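Local coordinates for protein 1,4-dihydroxy-6-naphtoate synthase (Archaeoglobus fulgidus, PDB 1ZBM) that probably converts cyclic dehypoxanthine futalosine into 1,4-dihydroxy-6-naphthoate, a step in the making of menaquinone, at residues Val129-Phe133 against Asp134-Gln138; Leu192-Glu195 against Val196-Glu199; Ile212-Pro215 against Asp216-Ile219; Tyr247-Pro250 against Glu251-Ala255. All blocks are in the same frame, centred on the assembly; numbering follows the deposited sequence.

Contact 1. Residues Val129-Phe133 against Asp134-Gln138; sequences VEMPF and DRIIQ
Met131 lays its selenium against the start of the following helix, with SE 3.8 Å from the carbonyl O of Arg135 and 4.1 Å from CD1 of Ile136. Its chain runs out straight, CG anti to the backbone N (chi1 175°), and bends only at the last torsion; Glu144, which forms a salt bridge with Arg135, also touches the Met131 side chain. Next along, Pro132 offers its O to the amide N of Arg135 in a weak bond of 3.1 Å, while its ring carbon CB lies 3.8 Å from OD1 of Asp134. This is a strand-turn-helix connection of an alpha/beta domain, in a chain of the periplasmic-binding-protein type: edge strand 127-130 passes through a tight bend into helix 136-141, with Arg135 as N-cap. The O of Phe133 receives the N-H of Ile136 at 3.1 Å, nearly straight at 168° though well above the carbonyl plane, and a water bridges that same O to the N of Ile137. With chi1 at 89° the ring turns back over its own backbone, and CB of Asp134 makes a CH-pi contact over one face, 4.0 Å from the centroid. The ring also meets His152, the predicted proton acceptor, edge-to-face; an alanine here would probably leave that imidazole without its aromatic neighbour and CB of Asp134 without the face it rests on.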
loop_
_atom_site.group_PDB
_atom_site.type_symbol
_atom_site.label_atom_id
_atom_site.label_comp_id
_atom_site.label_asym_id
_atom_site.label_seq_id
_atom_site.Cartn_x
_atom_site.Cartn_y
_atom_site.Cartn_z
ATOM N N VAL A 129 -2.926 9.675 -16.395
ATOM C CA VAL A 129 -4.223 9.211 -16.867
ATOM C C VAL A 129 -4.909 8.353 -15.812
ATOM O O VAL A 129 -4.668 7.150 -15.735
ATOM C CB VAL A 129 -4.074 8.387 -18.160
ATOM C CG1 VAL A 129 -5.449 8.043 -18.728
ATOM C CG2 VAL A 129 -3.260 9.166 -19.180
ATOM N N GLU A 130 -5.752 8.989 -15.000
ATOM C CA GLU A 130 -6.499 8.308 -13.944
ATOM C C GLU A 130 -7.092 7.034 -14.539
ATOM O O GLU A 130 -7.696 7.073 -15.612
ATOM C CB GLU A 130 -7.627 9.209 -13.437
ATOM C CG GLU A 130 -8.308 8.715 -12.168
ATOM C CD GLU A 130 -7.554 9.104 -10.906
ATOM O OE1 GLU A 130 -8.009 8.730 -9.796
ATOM O OE2 GLU A 130 -6.511 9.789 -11.027
HETATM N N MSE A 131 -6.937 5.913 -13.839
HETATM C CA MSE A 131 -7.424 4.639 -14.348
HETATM C C MSE A 131 -7.308 3.533 -13.284
HETATM O O MSE A 131 -6.349 3.502 -12.519
HETATM C CB MSE A 131 -6.579 4.291 -15.581
HETATM C CG MSE A 131 -6.827 2.946 -16.217
HETATM SE SE MSE A 131 -5.550 2.576 -17.648
HETATM C CE MSE A 131 -5.847 4.162 -18.733
ATOM N N PRO A 132 -8.293 2.617 -13.218
ATOM C CA PRO A 132 -8.260 1.521 -12.235
ATOM C C PRO A 132 -7.019 0.647 -12.445
ATOM O O PRO A 132 -6.603 0.427 -13.581
ATOM C CB PRO A 132 -9.576 0.779 -12.497
ATOM C CG PRO A 132 -9.829 1.032 -13.950
ATOM C CD PRO A 132 -9.459 2.492 -14.111
ATOM N N PHE A 133 -6.430 0.153 -11.358
ATOM C CA PHE A 133 -5.214 -0.646 -11.464
ATOM C C PHE A 133 -5.346 -1.843 -12.406
ATOM O O PHE A 133 -4.436 -2.138 -13.182
ATOM C CB PHE A 133 -4.753 -1.136 -10.078
ATOM C CG PHE A 133 -5.354 -2.454 -9.668
ATOM C CD1 PHE A 133 -6.677 -2.528 -9.254
ATOM C CD2 PHE A 133 -4.611 -3.632 -9.761
ATOM C CE1 PHE A 133 -7.258 -3.751 -8.943
ATOM C CE2 PHE A 133 -5.180 -4.865 -9.452
ATOM C CZ PHE A 133 -6.508 -4.922 -9.042
ATOM N N ASP A 134 -6.489 -2.515 -12.338
ATOM C CA ASP A 134 -6.753 -3.690 -13.155
ATOM C C ASP A 134 -6.862 -3.406 -14.657
ATOM O O ASP A 134 -7.452 -4.191 -15.400
ATOM C CB ASP A 134 -8.030 -4.377 -12.669
ATOM C CG ASP A 134 -9.210 -3.439 -12.639
ATOM O OD1 ASP A 134 -9.540 -2.867 -13.694
ATOM O OD2 ASP A 134 -9.809 -3.262 -11.557
ATOM N N ARG A 135 -6.307 -2.291 -15.114
ATOM C CA ARG A 135 -6.362 -2.002 -16.535
ATOM C C ARG A 135 -5.088 -1.359 -17.040
ATOM O O ARG A 135 -4.929 -1.125 -18.234
ATOM C CB ARG A 135 -7.557 -1.114 -16.869
ATOM C CG ARG A 135 -7.980 -1.295 -18.297
ATOM C CD ARG A 135 -9.266 -0.582 -18.612
ATOM N NE ARG A 135 -9.687 -0.818 -19.993
ATOM C CZ ARG A 135 -8.922 -0.623 -21.067
ATOM N NH1 ARG A 135 -9.410 -0.860 -22.287
ATOM N NH2 ARG A 135 -7.673 -0.195 -20.929
ATOM N N ILE A 136 -4.168 -1.098 -16.121
ATOM C CA ILE A 136 -2.897 -0.474 -16.465
ATOM C C ILE A 136 -2.081 -1.307 -17.450
ATOM O O ILE A 136 -1.614 -0.789 -18.458
ATOM C CB ILE A 136 -2.020 -0.270 -15.232
ATOM C CG1 ILE A 136 -2.822 0.416 -14.124
ATOM C CG2 ILE A 136 -0.785 0.518 -15.616
ATOM C CD1 ILE A 136 -3.233 1.828 -14.406
ATOM N N ILE A 137 -1.899 -2.590 -17.146
ATOM C CA ILE A 137 -1.105 -3.455 -18.000
ATOM C C ILE A 137 -1.654 -3.538 -19.408
ATOM O O ILE A 137 -0.913 -3.393 -20.383
ATOM C CB ILE A 137 -1.001 -4.875 -17.430
ATOM C CG1 ILE A 137 -0.257 -4.843 -16.099
ATOM C CG2 ILE A 137 -0.243 -5.775 -18.411
ATOM C CD1 ILE A 137 1.213 -4.513 -16.237
ATOM N N GLN A 138 -2.951 -3.781 -19.523
ATOM C CA GLN A 138 -3.567 -3.874 -20.836
ATOM C C GLN A 138 -3.330 -2.568 -21.620
ATOM O O GLN A 138 -2.864 -2.604 -22.757
ATOM C CB GLN A 138 -5.070 -4.161 -20.691
ATOM C CG GLN A 138 -5.768 -4.511 -21.997
ATOM C CD GLN A 138 -7.249 -4.810 -21.815
ATOM O OE1 GLN A 138 -8.100 -4.252 -22.522
ATOM N NE2 GLN A 138 -7.568 -5.696 -20.868
HETATM O O HOH W 1 -3.160 -3.930 -14.891
#

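Contact 2. Residues Leu192-Glu195 against Val196-Glu199; sequences LSVE and VQEE
A chi1 of 71° holds OG of Ser193 between its own backbone N and carbonyl carbon, where it can reach forward to the first turn of the helix, and a chi1 of -69° in Gln197, followed by an extended chain, sends the amide back toward Leu192. The first makes a classic serine N-cap of helix 194-213: OG accepts the N-H of Val196 at 3.2 Å in an almost linear bond (170°). Capping this amide supplies a partner for an N-H that the first turn of a helix cannot pair internally. CG2 of Val196 lies alongside the same OG. CD1 of Leu192 meets CG1 of Val196 at 4.2 Å, the two side chains set at a slant, an apolar contact spanning the cap residue. The helix ladder begins with N of Gln197 on O of Ser193 at 2.9 Å and continues with Glu198 to Val194 and Glu199 to Glu195. Farther out, Arg77 takes OE1 of Gln197, and Arg202 pairs with the carboxylate of Glu199. Gln197 thus has both ends of its amide engaged, its NE2 giving a hydrogen to the backbone O of Leu192 at 2.9 Å, from a position tilted off the carbonyl plane.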
loop_
_atom_site.group_PDB
_atom_site.type_symbol
_atom_site.label_atom_id
_atom_site.label_comp_id
_atom_site.label_asym_id
_atom_site.label_seq_id
_atom_site.Cartn_x
_atom_site.Cartn_y
_atom_site.Cartn_z
ATOM N N LEU A 192 -11.446 7.194 18.642
ATOM C CA LEU A 192 -11.622 5.907 19.316
ATOM C C LEU A 192 -10.902 5.930 20.654
ATOM O O LEU A 192 -9.860 6.568 20.791
ATOM C CB LEU A 192 -11.051 4.779 18.463
ATOM C CG LEU A 192 -11.605 4.670 17.043
ATOM C CD1 LEU A 192 -10.962 3.478 16.358
ATOM C CD2 LEU A 192 -13.130 4.513 17.085
ATOM N N SER A 193 -11.450 5.218 21.629
ATOM C CA SER A 193 -10.859 5.177 22.959
ATOM C C SER A 193 -9.469 4.547 22.984
ATOM O O SER A 193 -9.080 3.816 22.071
ATOM C CB SER A 193 -11.773 4.414 23.921
ATOM O OG SER A 193 -11.778 3.028 23.618
ATOM N N VAL A 194 -8.723 4.846 24.041
ATOM C CA VAL A 194 -7.383 4.306 24.209
ATOM C C VAL A 194 -7.506 2.786 24.279
ATOM O O VAL A 194 -6.651 2.042 23.776
ATOM C CB VAL A 194 -6.734 4.862 25.507
ATOM C CG1 VAL A 194 -5.398 4.182 25.769
ATOM C CG2 VAL A 194 -6.533 6.367 25.374
ATOM N N GLU A 195 -8.600 2.335 24.881
ATOM C CA GLU A 195 -8.904 0.910 25.051
ATOM C C GLU A 195 -8.944 0.216 23.685
ATOM O O GLU A 195 -8.248 -0.773 23.456
ATOM C CB GLU A 195 -10.266 0.788 25.746
ATOM C CG GLU A 195 -10.472 -0.434 26.614
ATOM C CD GLU A 195 -11.726 -0.298 27.464
ATOM O OE1 GLU A 195 -12.829 -0.112 26.892
ATOM O OE2 GLU A 195 -11.617 -0.370 28.710
ATOM N N VAL A 196 -9.773 0.744 22.788
ATOM C CA VAL A 196 -9.901 0.186 21.448
ATOM C C VAL A 196 -8.588 0.317 20.669
ATOM O O VAL A 196 -8.215 -0.584 19.913
ATOM C CB VAL A 196 -11.043 0.878 20.660
ATOM C CG1 VAL A 196 -11.052 0.407 19.203
ATOM C CG2 VAL A 196 -12.381 0.561 21.314
ATOM N N GLN A 197 -7.884 1.429 20.849
ATOM C CA GLN A 197 -6.623 1.622 20.141
ATOM C C GLN A 197 -5.605 0.539 20.484
ATOM O O GLN A 197 -5.026 -0.088 19.591
ATOM C CB GLN A 197 -6.013 2.982 20.470
ATOM C CG GLN A 197 -6.763 4.178 19.932
ATOM C CD GLN A 197 -6.144 5.491 20.409
ATOM O OE1 GLN A 197 -4.944 5.714 20.245
ATOM N NE2 GLN A 197 -6.961 6.363 21.001
ATOM N N GLU A 198 -5.393 0.302 21.773
ATOM C CA GLU A 198 -4.415 -0.693 22.193
ATOM C C GLU A 198 -4.836 -2.103 21.824
ATOM O O GLU A 198 -4.018 -2.913 21.380
ATOM C CB GLU A 198 -4.186 -0.609 23.703
ATOM C CG GLU A 198 -2.901 -1.300 24.155
ATOM C CD GLU A 198 -1.643 -0.520 23.792
ATOM O OE1 GLU A 198 -0.668 -1.148 23.298
ATOM O OE2 GLU A 198 -1.626 0.716 24.018
ATOM N N GLU A 199 -6.120 -2.396 21.996
ATOM C CA GLU A 199 -6.632 -3.727 21.690
ATOM C C GLU A 199 -6.457 -4.085 20.230
ATOM O O GLU A 199 -5.972 -5.168 19.902
ATOM C CB GLU A 199 -8.113 -3.822 22.063
ATOM C CG GLU A 199 -8.711 -5.203 21.866
ATOM C CD GLU A 199 -7.929 -6.280 22.607
ATOM O OE1 GLU A 199 -7.382 -5.991 23.686
ATOM O OE2 GLU A 199 -7.878 -7.418 22.109
#

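Contact 3. Residues Ile212-Pro215 against Asp216-Ile219; sequences IENP and DEAI
Asn214 and Ala218 join through the backbone at the junction of two consecutive helices, 194-213 and 215-222, with Asn214 as the N-cap residue of the second and Pro215 in its first turn. Among the hydrogen bonds, the N-H of Ala218 reaches O of Asn214 at 3.0 Å, nearly straight at 167° and close to the line of the C=O bond. The next one along, from N of Ile219 to O of Pro215, has the same 3.0 Å length but is more bent, and the position of that oxygen is less certain. The first-turn amides of a helix have no preceding carbonyl within it to bond to, so a proline here, which lacks an N-H, costs the helix no backbone bond. The side chain of Asn214 does not cap the new helix; its ND2 bonds back to O of Phe210 in the preceding one. Two acidic side chains find partners in other parts of the chain: Asp216 OD1 in a salt bridge with Lys235, Glu217 OE2 in a hydrogen bond with the hydroxyl of Tyr27. Side-chain packing across the turn is slight. CB of Ala218 is in van der Waals contact with O of Asn214 at 3.5 Å and also packs on Phe24 and Tyr27 of helix 20-30. With chi1 at -168° Glu217 points its CG away from its own N, and CB of Asn214 lies 4.1 Å from CB of Glu217.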
loop_
_atom_site.group_PDB
_atom_site.type_symbol
_atom_site.label_atom_id
_atom_site.label_comp_id
_atom_site.label_asym_id
_atom_site.label_seq_id
_atom_site.Cartn_x
_atom_site.Cartn_y
_atom_site.Cartn_z
ATOM N N ILE A 212 3.689 -14.741 9.267
ATOM C CA ILE A 212 5.104 -15.059 9.068
ATOM C C ILE A 212 5.469 -16.473 9.528
ATOM O O ILE A 212 6.287 -17.140 8.897
ATOM C CB ILE A 212 6.008 -14.041 9.814
ATOM C CG1 ILE A 212 5.795 -12.646 9.220
ATOM C CG2 ILE A 212 7.473 -14.443 9.691
ATOM C CD1 ILE A 212 6.097 -12.562 7.740
ATOM N N GLU A 213 4.866 -16.913 10.632
ATOM C CA GLU A 213 5.111 -18.240 11.195
ATOM C C GLU A 213 4.332 -19.318 10.467
ATOM O O GLU A 213 4.591 -20.506 10.636
ATOM C CB GLU A 213 4.731 -18.252 12.673
ATOM C CG GLU A 213 5.554 -17.290 13.523
ATOM C CD GLU A 213 5.030 -17.162 14.938
ATOM O OE1 GLU A 213 4.778 -18.204 15.600
ATOM O OE2 GLU A 213 4.886 -16.007 15.411
ATOM N N ASN A 214 3.374 -18.892 9.654
ATOM C CA ASN A 214 2.550 -19.816 8.893
ATOM C C ASN A 214 2.343 -19.222 7.513
ATOM O O ASN A 214 1.217 -18.980 7.097
ATOM C CB ASN A 214 1.203 -20.002 9.586
ATOM C CG ASN A 214 1.345 -20.501 11.006
ATOM O OD1 ASN A 214 1.706 -21.658 11.247
ATOM N ND2 ASN A 214 1.072 -19.623 11.958
ATOM N N PRO A 215 3.439 -18.996 6.779
ATOM C CA PRO A 215 3.370 -18.418 5.437
ATOM C C PRO A 215 2.529 -19.206 4.446
ATOM O O PRO A 215 1.804 -18.622 3.639
ATOM C CB PRO A 215 4.835 -18.343 5.024
ATOM C CG PRO A 215 5.415 -19.549 5.684
ATOM C CD PRO A 215 4.805 -19.470 7.069
ATOM N N ASP A 216 2.608 -20.529 4.496
ATOM C CA ASP A 216 1.830 -21.319 3.550
ATOM C C ASP A 216 0.345 -21.306 3.865
ATOM O O ASP A 216 -0.479 -21.197 2.959
ATOM C CB ASP A 216 2.369 -22.744 3.492
ATOM C CG ASP A 216 3.791 -22.789 2.958
ATOM O OD1 ASP A 216 3.985 -22.415 1.776
ATOM O OD2 ASP A 216 4.704 -23.176 3.718
ATOM N N GLU A 217 0.001 -21.404 5.143
ATOM C CA GLU A 217 -1.394 -21.392 5.521
ATOM C C GLU A 217 -2.018 -20.034 5.170
ATOM O O GLU A 217 -3.017 -19.964 4.451
ATOM C CB GLU A 217 -1.540 -21.661 7.016
ATOM C CG GLU A 217 -2.968 -21.947 7.446
ATOM C CD GLU A 217 -3.132 -21.950 8.949
ATOM O OE1 GLU A 217 -2.212 -22.427 9.645
ATOM O OE2 GLU A 217 -4.191 -21.493 9.436
ATOM N N ALA A 218 -1.425 -18.954 5.671
ATOM C CA ALA A 218 -1.942 -17.615 5.402
ATOM C C ALA A 218 -1.984 -17.286 3.905
ATOM O O ALA A 218 -2.926 -16.656 3.425
ATOM C CB ALA A 218 -1.112 -16.572 6.147
ATOM N N ILE A 219 -0.971 -17.723 3.168
ATOM C CA ILE A 219 -0.898 -17.462 1.738
ATOM C C ILE A 219 -1.967 -18.236 0.970
ATOM O O ILE A 219 -2.420 -17.806 -0.089
ATOM C CB ILE A 219 0.497 -17.846 1.195
ATOM C CG1 ILE A 219 1.002 -16.771 0.229
ATOM C CG2 ILE A 219 0.451 -19.222 0.511
ATOM C CD1 ILE A 219 0.154 -16.576 -0.983
#

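Contact 4. Residues Tyr247-Pro250 against Glu251-Ala255; sequences YNMP and ESVDA
The backbone O of Pro250 takes two N-H groups at once, both weakly: Val253 N at 3.2 Å, with a bent angle of 126°, and Asp254 N at 3.3 Å. A firmer link is made by a water that donates to O of Met249 and to OD2 of Asp254, at 2.6 Å from each, tying that carboxylate to the chain before the helix. The other oxygen, OD1 of Asp254, lies 3.3 Å from the selenium of Met249. The Met249 side chain crosses Val253 at about a right angle, CG against CG1 of Val253 at a tight 3.4 Å. The other methyl of Val253, CG2, meets CG of the Pro250 ring at 3.6 Å, so the valine has one methyl on each of the two residues before the helix. An alanine in place of Pro250 would probably open a gap beside CG2 of Val253 and Tyr245, and free the backbone to turn where the ring now fixes it. Met249 and Val253 also pack on strand 76-86. The arrangement is that of a helix N-terminus, Pro250 in the N-cap position as the chain passes from helix 244-247 into helix 251-265.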
loop_
_atom_site.group_PDB
_atom_site.type_symbol
_atom_site.label_atom_id
_atom_site.label_comp_id
_atom_site.label_asym_id
_atom_site.label_seq_id
_atom_site.Cartn_x
_atom_site.Cartn_y
_atom_site.Cartn_z
ATOM N N TYR A 247 5.086 -5.207 11.334
ATOM C CA TYR A 247 4.802 -5.573 12.714
ATOM C C TYR A 247 4.900 -4.374 13.649
ATOM O O TYR A 247 4.094 -4.237 14.567
ATOM C CB TYR A 247 5.748 -6.669 13.196
ATOM C CG TYR A 247 5.399 -7.180 14.574
ATOM C CD1 TYR A 247 4.367 -8.102 14.761
ATOM C CD2 TYR A 247 6.095 -6.736 15.698
ATOM C CE1 TYR A 247 4.044 -8.572 16.033
ATOM C CE2 TYR A 247 5.779 -7.195 16.970
ATOM C CZ TYR A 247 4.754 -8.117 17.132
ATOM O OH TYR A 247 4.473 -8.585 18.389
ATOM N N ASN A 248 5.889 -3.514 13.410
ATOM C CA ASN A 248 6.107 -2.313 14.221
ATOM C C ASN A 248 6.919 -1.293 13.412
ATOM O O ASN A 248 8.060 -1.559 13.035
ATOM C CB ASN A 248 6.869 -2.682 15.504
ATOM C CG ASN A 248 6.956 -1.529 16.488
ATOM O OD1 ASN A 248 5.940 -0.958 16.871
ATOM N ND2 ASN A 248 8.168 -1.191 16.911
HETATM N N MSE A 249 6.343 -0.128 13.150
HETATM C CA MSE A 249 7.056 0.884 12.375
HETATM C C MSE A 249 8.280 1.394 13.145
HETATM O O MSE A 249 8.144 2.028 14.183
HETATM C CB MSE A 249 6.125 2.052 12.050
HETATM C CG MSE A 249 6.625 2.962 10.950
HETATM SE SE MSE A 249 5.385 4.413 10.648
HETATM C CE MSE A 249 4.077 3.441 9.599
ATOM N N PRO A 250 9.497 1.117 12.643
ATOM C CA PRO A 250 10.715 1.570 13.329
ATOM C C PRO A 250 10.949 3.066 13.168
ATOM O O PRO A 250 10.279 3.722 12.364
ATOM C CB PRO A 250 11.805 0.732 12.672
ATOM C CG PRO A 250 11.318 0.620 11.251
ATOM C CD PRO A 250 9.828 0.314 11.447
ATOM N N GLU A 251 11.906 3.606 13.918
ATOM C CA GLU A 251 12.206 5.034 13.847
ATOM C C GLU A 251 12.588 5.509 12.447
ATOM O O GLU A 251 12.204 6.603 12.047
ATOM C CB GLU A 251 13.318 5.404 14.851
ATOM C CG GLU A 251 12.925 5.222 16.320
ATOM C CD GLU A 251 13.065 3.787 16.811
ATOM O OE1 GLU A 251 12.823 2.849 16.012
ATOM O OE2 GLU A 251 13.415 3.595 18.004
ATOM N N SER A 252 13.323 4.684 11.703
ATOM C CA SER A 252 13.759 5.041 10.354
ATOM C C SER A 252 12.592 5.311 9.417
ATOM O O SER A 252 12.647 6.230 8.599
ATOM C CB SER A 252 14.669 3.945 9.766
ATOM O OG SER A 252 13.983 2.717 9.582
ATOM N N VAL A 253 11.533 4.516 9.540
ATOM C CA VAL A 253 10.344 4.690 8.708
ATOM C C VAL A 253 9.594 5.959 9.114
ATOM O O VAL A 253 8.983 6.621 8.271
ATOM C CB VAL A 253 9.381 3.469 8.820
ATOM C CG1 VAL A 253 8.101 3.733 8.036
ATOM C CG2 VAL A 253 10.068 2.221 8.298
ATOM N N ASP A 254 9.621 6.298 10.402
ATOM C CA ASP A 254 8.953 7.527 10.842
ATOM C C ASP A 254 9.697 8.689 10.192
ATOM O O ASP A 254 9.088 9.665 9.763
ATOM C CB ASP A 254 9.024 7.737 12.362
ATOM C CG ASP A 254 8.228 6.717 13.149
ATOM O OD1 ASP A 254 7.127 6.311 12.697
ATOM O OD2 ASP A 254 8.699 6.341 14.249
ATOM N N ALA A 255 11.024 8.581 10.135
ATOM C CA ALA A 255 11.853 9.634 9.559
ATOM C C ALA A 255 11.605 9.756 8.067
ATOM O O ALA A 255 11.577 10.864 7.522
ATOM C CB ALA A 255 13.322 9.345 9.824
HETATM O O HOH W 2 8.694 4.163 15.634
#

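In the fold
All four contacts are local turns or caps at helix starts. Contact 1 belongs to the domain built on the sheet whose edge strand is 127-130, and is the one nearest the predicted active site: the side chain of Phe133 is about 4 Å from that of His152 and about 10 Å from that of Ala115, a predicted substrate-binding residue. Contact 4 lies on the other side of the chain's centre, yet the side chain of Val253 comes about 10 Å from that of Thr114, the other one. Contacts 2 and 3 mark the two ends of helix 194-213, their centres 28 Å apart, and lie away from those sites; contact 3 approaches contact 4 to about 7 Å between nearest atoms.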